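Long-range contact in putative dioxygenase (Nostoc punctiforme, PDB 2PEB), which is a putative dioxygenase of the DOPA 4,5-dioxygenase family, probably opening aromatic catechol rings at a metal site, occupied here by zinc: residues F12-Y17 with I82-E87. Numbering follows the deposited sequence. Where two conformers were deposited one is given.
Sequences FHAHVY and ILVHPE. With ZN (zinc ion), chain C.
His85 and His13 reach one zinc ion from neighbouring strands through different first torsions: CG of His85 sits between its backbone N and carbonyl carbon (chi1 74°), whereas CG of His13 lies anti to its carbonyl carbon (chi1 -77°). His13 binds through ND1 at 2.1 Å from the zinc, His85 through NE2 at 2.2 Å, and His15, two residues along from His13, through NE2 at 1.9 Å. CB of His13 rests over one face of the His85 ring, a CH-pi contact, while the His15 ring meets that ring rim to rim. The other nitrogen of His85, ND1, donates a nearly straight hydrogen bond to Pro86 O (2.8 Å), which lies in the imidazole plane, although ND1 stands well above the plane of that carbonyl; the bond probably fixes the ring's rotation. Beneath the site, the antiparallel strands pair His13 with His85 and His15 with Leu83 by two backbone hydrogen bonds each. The reverse face is apolar: Phe12 CE2 packs on Pro86 CB at 3.9 Å, Ala14 CB on Val84 CG2, and the Phe12 ring lies by Val84 CG1 and meets the Phe66 ring. With Phe12 cut back to an alanine, a gap is likely to open beside Pro86 and Val84, and Phe66 would lose a ring that it meets. Met74 of the second subunit also packs on Phe12 and Pro86. Tyr17 lays its ring edge against Leu83 CB, its OH hydrogen-bonded to His52 ND1. Three histidines from the sheet's middle strand and its neighbour thus supply three of the zinc's five bound atoms in the sheet-borne metal site of this DOPA 4,5-dioxygenase family member.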
loop_
_atom_site.group_PDB
_atom_site.type_symbol
_atom_site.label_atom_id
_atom_site.label_comp_id
_atom_site.label_asym_id
_atom_site.label_seq_id
_atom_site.Cartn_x
_atom_site.Cartn_y
_atom_site.Cartn_z
ATOM N N PHE A 12 -6.542 4.803 -10.198
ATOM C CA PHE A 12 -6.454 4.787 -8.745
ATOM C C PHE A 12 -6.873 6.087 -8.119
ATOM O O PHE A 12 -6.788 7.157 -8.739
ATOM C CB PHE A 12 -5.033 4.467 -8.243
ATOM C CG PHE A 12 -4.528 3.156 -8.710
ATOM C CD1 PHE A 12 -3.867 3.056 -9.921
ATOM C CD2 PHE A 12 -4.671 2.021 -7.927
ATOM C CE1 PHE A 12 -3.392 1.834 -10.383
ATOM C CE2 PHE A 12 -4.211 0.778 -8.388
ATOM C CZ PHE A 12 -3.546 0.699 -9.618
ATOM N N HIS A 13 -7.366 5.983 -6.892
ATOM C CA HIS A 13 -7.498 7.124 -5.990
ATOM C C HIS A 13 -6.600 6.975 -4.820
ATOM O O HIS A 13 -6.481 5.895 -4.271
ATOM C CB HIS A 13 -8.891 7.158 -5.402
ATOM C CG HIS A 13 -9.938 7.670 -6.318
ATOM N ND1 HIS A 13 -11.247 7.822 -5.911
ATOM C CD2 HIS A 13 -9.879 8.101 -7.600
ATOM C CE1 HIS A 13 -11.952 8.306 -6.924
ATOM N NE2 HIS A 13 -11.144 8.509 -7.951
ATOM N N ALA A 14 -5.965 8.053 -4.424
ATOM C CA ALA A 14 -5.462 8.243 -3.059
ATOM C C ALA A 14 -6.400 9.179 -2.276
ATOM O O ALA A 14 -6.811 10.216 -2.770
ATOM C CB ALA A 14 -4.094 8.778 -3.103
ATOM N N HIS A 15 -6.783 8.751 -1.078
ATOM C CA HIS A 15 -7.533 9.559 -0.100
ATOM C C HIS A 15 -6.552 9.889 1.036
ATOM O O HIS A 15 -6.049 8.995 1.728
ATOM C CB HIS A 15 -8.820 8.846 0.357
ATOM C CG HIS A 15 -9.817 8.673 -0.766
ATOM N ND1 HIS A 15 -10.786 9.624 -1.031
ATOM C CD2 HIS A 15 -9.991 7.701 -1.694
ATOM C CE1 HIS A 15 -11.483 9.271 -2.085
ATOM N NE2 HIS A 15 -11.068 8.084 -2.478
ATOM N N VAL A 16 -6.217 11.169 1.156
ATOM C CA VAL A 16 -5.256 11.651 2.137
ATOM C C VAL A 16 -6.049 12.229 3.276
ATOM O O VAL A 16 -6.751 13.254 3.127
ATOM C CB VAL A 16 -4.313 12.709 1.519
ATOM C CG1 VAL A 16 -3.299 13.181 2.551
ATOM C CG2 VAL A 16 -3.595 12.174 0.262
ATOM N N TYR A 17 -6.021 11.531 4.410
ATOM C CA TYR A 17 -6.743 11.924 5.591
ATOM C C TYR A 17 -5.964 12.932 6.430
ATOM O O TYR A 17 -4.723 12.925 6.474
ATOM C CB TYR A 17 -7.141 10.691 6.417
ATOM C CG TYR A 17 -7.996 9.756 5.607
ATOM C CD1 TYR A 17 -9.361 9.951 5.533
ATOM C CD2 TYR A 17 -7.442 8.686 4.874
ATOM C CE1 TYR A 17 -10.164 9.142 4.747
ATOM C CE2 TYR A 17 -8.257 7.838 4.097
ATOM C CZ TYR A 17 -9.627 8.083 4.053
ATOM O OH TYR A 17 -10.469 7.326 3.287
ATOM N N ILE A 82 -3.107 7.332 4.523
ATOM C CA ILE A 82 -3.492 7.434 3.134
ATOM C C ILE A 82 -3.988 6.093 2.638
ATOM O O ILE A 82 -3.320 5.080 2.686
ATOM C CB ILE A 82 -2.321 7.936 2.235
ATOM C CG1 ILE A 82 -1.821 9.284 2.691
ATOM C CG2 ILE A 82 -2.713 8.088 0.808
ATOM C CD1 ILE A 82 -0.615 9.723 1.935
ATOM N N LEU A 83 -5.241 6.100 2.228
ATOM C CA LEU A 83 -5.827 5.039 1.481
ATOM C C LEU A 83 -5.574 5.157 -0.008
ATOM O O LEU A 83 -5.820 6.204 -0.619
ATOM C CB LEU A 83 -7.330 5.083 1.697
ATOM C CG LEU A 83 -8.160 4.095 0.880
ATOM C CD1 LEU A 83 -7.914 2.662 1.374
ATOM C CD2 LEU A 83 -9.674 4.403 0.974
ATOM N N VAL A 84 -5.085 4.102 -0.624
ATOM C CA VAL A 84 -5.040 4.020 -2.072
ATOM C C VAL A 84 -5.899 2.843 -2.569
ATOM O O VAL A 84 -5.754 1.743 -2.119
ATOM C CB VAL A 84 -3.606 3.892 -2.644
ATOM C CG1 VAL A 84 -3.646 3.804 -4.219
ATOM C CG2 VAL A 84 -2.693 5.053 -2.136
ATOM N N HIS A 85 -6.821 3.114 -3.478
ATOM C CA HIS A 85 -7.712 2.099 -3.979
ATOM C C HIS A 85 -7.766 2.179 -5.490
ATOM O O HIS A 85 -7.591 3.239 -6.071
ATOM C CB HIS A 85 -9.108 2.124 -3.304
ATOM C CG HIS A 85 -10.000 3.248 -3.731
ATOM N ND1 HIS A 85 -10.638 3.251 -4.949
ATOM C CD2 HIS A 85 -10.397 4.386 -3.100
ATOM C CE1 HIS A 85 -11.343 4.371 -5.077
ATOM N NE2 HIS A 85 -11.227 5.070 -3.964
ATOM N N PRO A 86 -7.957 1.030 -6.125
ATOM C CA PRO A 86 -8.154 0.978 -7.555
ATOM C C PRO A 86 -9.567 1.336 -7.899
ATOM O O PRO A 86 -10.424 1.438 -7.007
ATOM C CB PRO A 86 -7.870 -0.478 -7.879
ATOM C CG PRO A 86 -8.322 -1.188 -6.651
ATOM C CD PRO A 86 -8.024 -0.337 -5.533
ATOM N N GLU A 87 -9.764 1.569 -9.193
ATOM C CA GLU A 87 -11.082 1.801 -9.747
ATOM C C GLU A 87 -11.306 0.735 -10.783
ATOM O O GLU A 87 -10.727 0.798 -11.862
ATOM C CB GLU A 87 -11.153 3.190 -10.371
ATOM C CG GLU A 87 -10.993 4.258 -9.351
ATOM C CD GLU A 87 -10.868 5.626 -9.960
ATOM O OE1 GLU A 87 -9.936 5.853 -10.769
ATOM O OE2 GLU A 87 -11.693 6.491 -9.610
HETATM ZN ZN ZN C . -11.746 7.198 -3.997
#